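Local coordinates for protein 6-phosphogluconate dehydrogenase, NAD-binding (Mycolicibacterium smegmatis MC2 155, PDB 6SMT) that binds NADPH and acts as an S-enantioselective imine reductase, in a two-domain fold related to the 6-phosphogluconate and 3-hydroxyisobutyrate dehydrogenases, at residues 118-123 against 149-154; 226-231 against 282-287. All coordinates share one frame; numbering follows the deposited sequence. Where two conformers were deposited one is given.

Interaction 1 (118-123 against 149-154); sequences GGRYLD and FDEHRG
Arg120 NH1 donates to Glu151 OE1 at 2.6 Å, the shorter arm of a two-point salt bridge in which Arg120 NH2 reaches Glu151 OE2 at 2.9 Å. Arg120 was modelled in two conformers and the pair belongs to the one described, so it may not be permanent. The guanidinium meets the carboxylate end-on, one nitrogen to each oxygen, and both oxygens are approached on their syn sides. The fit is twisted: the two planes stand 45° apart, and the N-H...O angle at NH1 is only 141°. A bend at chi3 (-59°) turns the arginine tip, while Glu151 runs out straight from helix 146-156, CG anti to the backbone N, and the two side chains cross at about a right angle. Arg120 NH2 also comes near the edge of the His152 ring, 4.3 Å from NE2, but that nitrogen is hydrogen-bonded to Thr95 OG1 on the neighbouring strand. Glu151 CG lies over the rim of one face of the same ring. Two residues along the strand, Leu122 makes the buried half of the contact: its CD1 packs 3.7 Å from Phe149 CA, against the helix backbone, and 4.2 Å from Phe149 CB. The Phe149 ring leads away to meet Phe142 and Trp164. Helix 146-156 thus packs across strand 120-126 on one face of the Rossmann-type sheet, whereas Tyr121 points to the other face and touches helix 104-116. The chemistry changes along the strand, from leucine against helix backbone inside to an ion pair at the solvent-exposed end, where water probably screens the charges.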
ATOM      1  N   GLY B 118     -38.955  -1.359  15.540  1.00 22.36           N
ATOM      2  CA  GLY B 118     -38.958  -0.315  16.555  1.00 21.13           C
ATOM      3  C   GLY B 118     -37.635  -0.182  17.262  1.00 22.02           C
ATOM      4  O   GLY B 118     -37.553   0.498  18.263  1.00 22.03           O
ATOM      5  N   GLY B 119     -36.566  -0.638  16.589  1.00 20.53           N
ATOM      6  CA  GLY B 119     -35.197  -0.337  17.070  1.00 19.52           C
ATOM      7  C   GLY B 119     -34.641   0.909  16.400  1.00 18.46           C
ATOM      8  O   GLY B 119     -35.250   1.483  15.451  1.00 18.86           O
ATOM      9  N   ARG B 120     -33.460   1.305  16.850  0.56 17.73           N
ATOM     10  CA  ARG B 120     -32.622   2.445  16.369  0.56 17.12           C
ATOM     11  C   ARG B 120     -31.378   1.771  15.762  0.56 16.34           C
ATOM     12  O   ARG B 120     -31.046   0.649  16.233  0.56 15.09           O
ATOM     13  CB  ARG B 120     -32.415   3.341  17.600  0.56 19.18           C
ATOM     14  CG  ARG B 120     -33.678   4.140  17.966  0.56 22.33           C
ATOM     15  CD  ARG B 120     -33.464   5.206  19.015  0.56 24.28           C
ATOM     16  NE  ARG B 120     -32.978   4.616  20.230  0.56 29.41           N
ATOM     17  CZ  ARG B 120     -32.403   5.281  21.218  0.56 30.82           C
ATOM     18  NH1 ARG B 120     -32.206   6.573  21.094  0.56 32.04           N
ATOM     19  NH2 ARG B 120     -32.021   4.649  22.308  0.56 35.88           N
ATOM     20  N   TYR B 121     -30.788   2.373  14.734  1.00 16.55           N
ATOM     21  CA  TYR B 121     -29.609   1.739  14.100  1.00 14.34           C
ATOM     22  C   TYR B 121     -28.532   2.751  13.870  1.00 14.63           C
ATOM     23  O   TYR B 121     -28.796   3.840  13.348  1.00 15.27           O
ATOM     24  CB  TYR B 121     -30.009   1.110  12.757  1.00 14.68           C
ATOM     25  CG  TYR B 121     -28.903   0.338  12.085  1.00 14.06           C
ATOM     26  CD1 TYR B 121     -28.511  -0.892  12.542  1.00 14.42           C
ATOM     27  CD2 TYR B 121     -28.276   0.834  10.988  1.00 15.08           C
ATOM     28  CE1 TYR B 121     -27.532  -1.606  11.911  1.00 14.71           C
ATOM     29  CE2 TYR B 121     -27.309   0.119  10.311  1.00 14.43           C
ATOM     30  CZ  TYR B 121     -26.870  -1.087  10.814  1.00 13.87           C
ATOM     31  OH  TYR B 121     -25.896  -1.832  10.182  1.00 15.07           O
ATOM     32  N   LEU B 122     -27.298   2.364  14.165  1.00 13.15           N
ATOM     33  CA  LEU B 122     -26.105   3.036  13.613  1.00 13.64           C
ATOM     34  C   LEU B 122     -25.394   2.011  12.759  1.00 13.58           C
ATOM     35  O   LEU B 122     -25.333   0.830  13.146  1.00 13.49           O
ATOM     36  CB  LEU B 122     -25.127   3.580  14.646  1.00 14.84           C
ATOM     37  CG  LEU B 122     -25.692   4.633  15.536  1.00 16.50           C
ATOM     38  CD1 LEU B 122     -24.698   4.915  16.677  1.00 17.58           C
ATOM     39  CD2 LEU B 122     -25.962   5.900  14.761  1.00 18.04           C
ATOM     40  N   ASP B 123     -24.748   2.398  11.676  1.00 13.90           N
ATOM     41  CA  ASP B 123     -23.826   1.518  10.948  1.00 14.60           C
ATOM     42  C   ASP B 123     -22.411   1.916  11.305  1.00 14.66           C
ATOM     43  O   ASP B 123     -22.116   3.119  11.460  1.00 15.66           O
ATOM     44  CB  ASP B 123     -24.002   1.645   9.427  1.00 14.60           C
ATOM     45  CG  ASP B 123     -23.365   0.417   8.750  1.00 16.27           C
ATOM     46  OD1 ASP B 123     -23.791  -0.730   9.096  1.00 15.97           O
ATOM     47  OD2 ASP B 123     -22.341   0.584   7.973  1.00 15.90           O
ATOM     48  N   PHE B 149     -25.572   8.404  17.915  1.00 16.19           N
ATOM     49  CA  PHE B 149     -24.140   8.257  18.137  1.00 15.84           C
ATOM     50  C   PHE B 149     -23.746   8.901  19.486  1.00 16.40           C
ATOM     51  O   PHE B 149     -23.043   8.315  20.258  1.00 17.13           O
ATOM     52  CB  PHE B 149     -23.382   8.855  16.967  1.00 17.02           C
ATOM     53  CG  PHE B 149     -21.908   8.921  17.207  1.00 16.75           C
ATOM     54  CD1 PHE B 149     -21.091   7.804  17.062  1.00 18.10           C
ATOM     55  CD2 PHE B 149     -21.319  10.119  17.521  1.00 18.14           C
ATOM     56  CE1 PHE B 149     -19.729   7.879  17.307  1.00 18.20           C
ATOM     57  CE2 PHE B 149     -19.978  10.224  17.723  1.00 18.11           C
ATOM     58  CZ  PHE B 149     -19.182   9.094  17.665  1.00 18.24           C
ATOM     59  N   ASP B 150     -24.215  10.118  19.710  1.00 18.00           N
ATOM     60  CA  ASP B 150     -23.831  10.819  20.955  1.00 19.77           C
ATOM     61  C   ASP B 150     -24.329  10.048  22.187  1.00 18.63           C
ATOM     62  O   ASP B 150     -23.592  10.027  23.206  1.00 20.59           O
ATOM     63  CB  ASP B 150     -24.399  12.242  20.929  1.00 22.44           C
ATOM     64  CG  ASP B 150     -23.794  13.073  19.815  1.00 26.05           C
ATOM     65  OD1 ASP B 150     -22.622  12.862  19.404  1.00 30.75           O
ATOM     66  OD2 ASP B 150     -24.461  14.037  19.429  1.00 34.82           O
ATOM     67  N   GLU B 151     -25.494   9.468  22.132  1.00 19.20           N
ATOM     68  CA  GLU B 151     -26.126   8.677  23.227  1.00 20.91           C
ATOM     69  C   GLU B 151     -25.200   7.540  23.635  1.00 20.58           C
ATOM     70  O   GLU B 151     -25.109   7.208  24.842  1.00 23.34           O
ATOM     71  CB  GLU B 151     -27.501   8.164  22.849  1.00 23.97           C
ATOM     72  CG  GLU B 151     -28.131   7.195  23.834  1.00 30.50           C
ATOM     73  CD  GLU B 151     -29.552   6.762  23.485  1.00 40.17           C
ATOM     74  OE1 GLU B 151     -30.173   7.390  22.566  1.00 45.10           O
ATOM     75  OE2 GLU B 151     -30.021   5.815  24.136  1.00 48.18           O
ATOM     76  N   HIS B 152     -24.527   6.879  22.670  1.00 18.39           N
ATOM     77  CA  HIS B 152     -23.775   5.620  22.894  1.00 18.54           C
ATOM     78  C   HIS B 152     -22.260   5.838  22.876  1.00 18.76           C
ATOM     79  O   HIS B 152     -21.554   4.914  23.145  1.00 18.56           O
ATOM     80  CB  HIS B 152     -24.177   4.572  21.837  1.00 18.37           C
ATOM     81  CG  HIS B 152     -25.599   4.205  22.036  1.00 19.43           C
ATOM     82  ND1 HIS B 152     -26.006   3.507  23.205  1.00 19.99           N
ATOM     83  CD2 HIS B 152     -26.725   4.421  21.301  1.00 21.16           C
ATOM     84  CE1 HIS B 152     -27.348   3.388  23.144  1.00 23.00           C
ATOM     85  NE2 HIS B 152     -27.783   3.892  21.979  1.00 23.49           N
ATOM     86  N   ARG B 153     -21.786   7.036  22.607  1.00 20.81           N
ATOM     87  CA  ARG B 153     -20.347   7.353  22.382  1.00 24.81           C
ATOM     88  C   ARG B 153     -19.584   6.999  23.640  1.00 22.91           C
ATOM     89  O   ARG B 153     -18.459   6.558  23.476  1.00 23.11           O
ATOM     90  CB  ARG B 153     -20.224   8.872  22.093  1.00 30.02           C
ATOM     91  CG  ARG B 153     -18.814   9.323  21.761  1.00 39.10           C
ATOM     92  CD  ARG B 153     -18.663  10.828  21.711  1.00 43.07           C
ATOM     93  NE  ARG B 153     -17.770  11.174  20.608  1.00 45.32           N
ATOM     94  CZ  ARG B 153     -16.498  10.788  20.515  1.00 50.88           C
ATOM     95  NH1 ARG B 153     -15.927  10.112  21.486  1.00 55.50           N
ATOM     96  NH2 ARG B 153     -15.775  11.101  19.447  1.00 60.50           N
ATOM     97  N   GLY B 154     -20.148   7.127  24.831  1.00 26.01           N
ATOM     98  CA  GLY B 154     -19.422   6.858  26.089  1.00 25.67           C
ATOM     99  C   GLY B 154     -19.083   5.381  26.242  1.00 25.90           C
ATOM    100  O   GLY B 154     -17.961   5.050  26.641  1.00 26.68           O
TER

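Interaction 2 (226-231 against 282-287); sequences AQRVED and DDEISR
Arg228 of helix 204-231 packs against Glu284 and Ser286, on the segment that follows helix 263-280 in the all-helical C-terminal domain; residues 285-287 open a 3-10 segment that runs on past them. No hydrogen bond joins 226-231 to 282-287. Stacking and van der Waals contact dominate. Glu284 CB sits 3.8 Å above the centre of one face of the Arg228 guanidinium, and Glu284 CG lies 3.6 Å from Arg228 NE. A bend at chi2 (74°) folds the glutamate back over the arginine, and its carboxylate lies nearly parallel to the guanidinium, the planes 7° apart. Lower on the arginine, which is extended from CG to NE, CD meets Ser286 OG at 3.5 Å, and Val229 CG2 touches Ser286 O at 4.0 Å. The electrostatic term is looser: Arg228 NH2 and Glu284 OE1 are 4.2 Å apart, with the oxygen well out of the guanidinium plane, so charges attract without an N-H pointing across. The directed bonds go to other groups: Arg228 NE forms a salt bridge with Glu224 and NH1 bonds to the carbonyls of Arg233 and Ser235, while Glu284 OE1 accepts from the amides of Ser238 and Ala239, and Ser286 OG is hydrogen-bonded to His234 ND1. Both buried charges therefore fasten the 233-239 loop; Ser238 binds NADPH, so the stack probably helps to hold that edge of the cofactor site, and the adjoining Ile285 touches the bound 2-ethylhexanol and Trp184 of the second subunit. Within the 282-287 segment, Arg287 grips Asp283 side-on, NE at 2.8 Å and NH2 at 2.9 Å both donating to the single oxygen OD2.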
ATOM      1  N   ALA B 226      -3.609  13.226  -3.660  1.00 15.20           N
ATOM      2  CA  ALA B 226      -4.948  13.726  -3.327  1.00 15.19           C
ATOM      3  C   ALA B 226      -5.128  15.209  -3.614  1.00 17.22           C
ATOM      4  O   ALA B 226      -6.120  15.589  -4.181  1.00 18.57           O
ATOM      5  CB  ALA B 226      -5.250  13.440  -1.891  1.00 15.93           C
ATOM      6  N   GLN B 227      -4.102  16.014  -3.292  1.00 16.97           N
ATOM      7  CA  GLN B 227      -4.185  17.465  -3.574  1.00 19.15           C
ATOM      8  C   GLN B 227      -4.211  17.699  -5.073  1.00 19.30           C
ATOM      9  O   GLN B 227      -4.976  18.533  -5.543  1.00 19.28           O
ATOM     10  CB  GLN B 227      -3.069  18.176  -2.845  1.00 21.85           C
ATOM     11  CG  GLN B 227      -3.243  19.711  -2.975  1.00 26.55           C
ATOM     12  CD  GLN B 227      -4.421  20.189  -2.149  1.00 32.99           C
ATOM     13  OE1 GLN B 227      -4.480  19.828  -0.973  1.00 37.39           O
ATOM     14  NE2 GLN B 227      -5.404  20.877  -2.766  1.00 32.89           N
ATOM     15  N   ARG B 228      -3.382  16.998  -5.827  1.00 16.62           N
ATOM     16  CA  ARG B 228      -3.339  17.154  -7.279  1.00 17.31           C
ATOM     17  C   ARG B 228      -4.640  16.732  -7.915  1.00 18.22           C
ATOM     18  O   ARG B 228      -5.086  17.371  -8.863  1.00 19.00           O
ATOM     19  CB  ARG B 228      -2.154  16.359  -7.825  1.00 16.27           C
ATOM     20  CG  ARG B 228      -0.796  16.965  -7.536  1.00 16.39           C
ATOM     21  CD  ARG B 228       0.318  16.140  -8.113  1.00 16.90           C
ATOM     22  NE  ARG B 228       1.654  16.743  -8.219  1.00 17.57           N
ATOM     23  CZ  ARG B 228       2.067  17.468  -9.274  1.00 18.85           C
ATOM     24  NH1 ARG B 228       1.205  17.837 -10.217  1.00 18.90           N
ATOM     25  NH2 ARG B 228       3.348  17.804  -9.348  1.00 20.15           N
ATOM     26  N   VAL B 229      -5.209  15.664  -7.433  1.00 17.87           N
ATOM     27  CA  VAL B 229      -6.526  15.223  -7.951  1.00 19.84           C
ATOM     28  C   VAL B 229      -7.589  16.267  -7.660  1.00 21.93           C
ATOM     29  O   VAL B 229      -8.349  16.656  -8.597  1.00 24.11           O
ATOM     30  CB  VAL B 229      -6.854  13.856  -7.371  1.00 19.16           C
ATOM     31  CG1 VAL B 229      -8.300  13.510  -7.643  1.00 21.37           C
ATOM     32  CG2 VAL B 229      -5.974  12.780  -7.905  1.00 19.88           C
ATOM     33  N   GLU B 230      -7.588  16.837  -6.460  1.00 22.52           N
ATOM     34  CA  GLU B 230      -8.582  17.895  -6.145  1.00 25.95           C
ATOM     35  C   GLU B 230      -8.399  19.155  -6.950  1.00 27.34           C
ATOM     36  O   GLU B 230      -9.415  19.743  -7.335  1.00 28.03           O
ATOM     37  CB  GLU B 230      -8.444  18.285  -4.690  1.00 29.50           C
ATOM     38  CG  GLU B 230      -9.404  17.462  -3.925  1.00 34.81           C
ATOM     39  CD  GLU B 230      -9.576  17.769  -2.436  1.00 38.68           C
ATOM     40  OE1 GLU B 230      -8.803  18.624  -1.869  1.00 47.01           O
ATOM     41  OE2 GLU B 230     -10.475  17.192  -1.878  1.00 31.90           O
ATOM     42  N   ASP B 231      -7.162  19.548  -7.211  1.00 23.44           N
ATOM     43  CA  ASP B 231      -6.747  20.768  -7.918  1.00 24.81           C
ATOM     44  C   ASP B 231      -6.826  20.520  -9.422  1.00 25.53           C
ATOM     45  O   ASP B 231      -6.748  21.495 -10.169  1.00 27.39           O
ATOM     46  CB  ASP B 231      -5.337  21.232  -7.513  1.00 25.87           C
ATOM     47  CG  ASP B 231      -5.192  21.724  -6.086  1.00 27.39           C
ATOM     48  OD1 ASP B 231      -6.232  22.061  -5.547  1.00 33.25           O
ATOM     49  OD2 ASP B 231      -4.040  21.849  -5.588  1.00 29.06           O
ATOM     50  N   ASP B 282       4.065  13.052 -19.674  1.00 16.74           N
ATOM     51  CA  ASP B 282       4.926  13.926 -18.884  1.00 17.23           C
ATOM     52  C   ASP B 282       4.276  14.290 -17.568  1.00 17.10           C
ATOM     53  O   ASP B 282       4.994  14.915 -16.733  1.00 18.58           O
ATOM     54  CB  ASP B 282       5.178  15.274 -19.580  1.00 22.57           C
ATOM     55  CG  ASP B 282       5.833  15.204 -20.918  1.00 30.50           C
ATOM     56  OD1 ASP B 282       6.524  14.231 -21.175  1.00 32.79           O
ATOM     57  OD2 ASP B 282       5.628  16.206 -21.690  1.00 36.30           O
ATOM     58  N   ASP B 283       3.022  13.949 -17.330  1.00 16.11           N
ATOM     59  CA  ASP B 283       2.338  14.372 -16.107  1.00 15.38           C
ATOM     60  C   ASP B 283       2.764  13.514 -14.897  1.00 14.75           C
ATOM     61  O   ASP B 283       3.425  12.457 -15.074  1.00 15.26           O
ATOM     62  CB  ASP B 283       0.837  14.206 -16.256  1.00 15.59           C
ATOM     63  CG  ASP B 283       0.149  15.268 -17.077  1.00 19.57           C
ATOM     64  OD1 ASP B 283       0.832  16.215 -17.460  1.00 21.40           O
ATOM     65  OD2 ASP B 283      -1.064  15.111 -17.268  1.00 21.24           O
ATOM     66  N   GLU B 284       2.501  14.058 -13.717  1.00 15.75           N
ATOM     67  CA  GLU B 284       2.665  13.310 -12.462  1.00 16.17           C
ATOM     68  C   GLU B 284       1.769  12.075 -12.470  1.00 16.05           C
ATOM     69  O   GLU B 284       0.669  12.036 -13.050  1.00 16.02           O
ATOM     70  CB  GLU B 284       2.390  14.293 -11.317  1.00 18.31           C
ATOM     71  CG  GLU B 284       2.690  13.748  -9.930  1.00 19.42           C
ATOM     72  CD  GLU B 284       4.104  13.593  -9.475  1.00 28.07           C
ATOM     73  OE1 GLU B 284       4.976  14.062 -10.149  1.00 25.23           O
ATOM     74  OE2 GLU B 284       4.250  13.039  -8.363  1.00 36.63           O
ATOM     75  N   ILE B 285       2.157  11.084 -11.662  1.00 16.13           N
ATOM     76  CA  ILE B 285       1.432   9.822 -11.535  1.00 17.04           C
ATOM     77  C   ILE B 285       0.053  10.007 -10.950  1.00 16.74           C
ATOM     78  O   ILE B 285      -0.787   9.097 -11.078  1.00 17.69           O
ATOM     79  CB  ILE B 285       2.390   8.782 -10.831  1.00 18.01           C
ATOM     80  CG1 ILE B 285       2.977   9.302  -9.550  1.00 21.50           C
ATOM     81  CG2 ILE B 285       3.552   8.343 -11.755  1.00 20.06           C
ATOM     82  CD1 ILE B 285       1.965   9.365  -8.482  1.00 22.19           C
ATOM     83  N   SER B 286      -0.327  11.166 -10.403  1.00 16.91           N
ATOM     84  CA  SER B 286      -1.687  11.545 -10.006  1.00 17.38           C
ATOM     85  C   SER B 286      -2.696  11.468 -11.154  1.00 16.86           C
ATOM     86  O   SER B 286      -3.864  11.255 -10.964  1.00 17.78           O
ATOM     87  CB  SER B 286      -1.666  12.924  -9.402  1.00 19.94           C
ATOM     88  OG  SER B 286      -1.053  13.839 -10.318  1.00 19.23           O
ATOM     89  N   ARG B 287      -2.257  11.554 -12.392  1.00 16.10           N
ATOM     90  CA  ARG B 287      -3.155  11.491 -13.550  1.00 16.06           C
ATOM     91  C   ARG B 287      -3.614  10.076 -13.818  1.00 15.93           C
ATOM     92  O   ARG B 287      -4.624   9.904 -14.492  1.00 18.07           O
ATOM     93  CB  ARG B 287      -2.357  11.962 -14.763  1.00 17.33           C
ATOM     94  CG  ARG B 287      -3.093  11.981 -16.080  1.00 19.32           C
ATOM     95  CD  ARG B 287      -4.133  13.012 -16.171  1.00 19.37           C
ATOM     96  NE  ARG B 287      -3.584  14.292 -16.527  1.00 20.26           N
ATOM     97  CZ  ARG B 287      -4.290  15.391 -16.852  1.00 24.47           C
ATOM     98  NH1 ARG B 287      -5.616  15.401 -16.725  1.00 26.68           N
ATOM     99  NH2 ARG B 287      -3.624  16.480 -17.219  1.00 23.14           N
TER

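Overall arrangement
The two contacts lie in different domains, with centres about 39 Å apart and nearest atoms about 23 Å apart, and share no helix or strand. Interaction 1 belongs to the N-terminal Rossmann-type domain, away from the annotated sites, and seats a helix on a sheet strand; it runs from a buried apolar end to an exposed ion pair. Interaction 2 joins a helix to a turn in the helical domain, beside an NADPH-binding loop and the second subunit. Each pairs an arginine with a glutamate, yet differently: end-on with two direct bonds at the surface, in one of two conformers of the arginine, in interaction 1; face-stacked in the interior in interaction 2, where the neighbouring loop and a glutamate of the same helix take up the directed bonds.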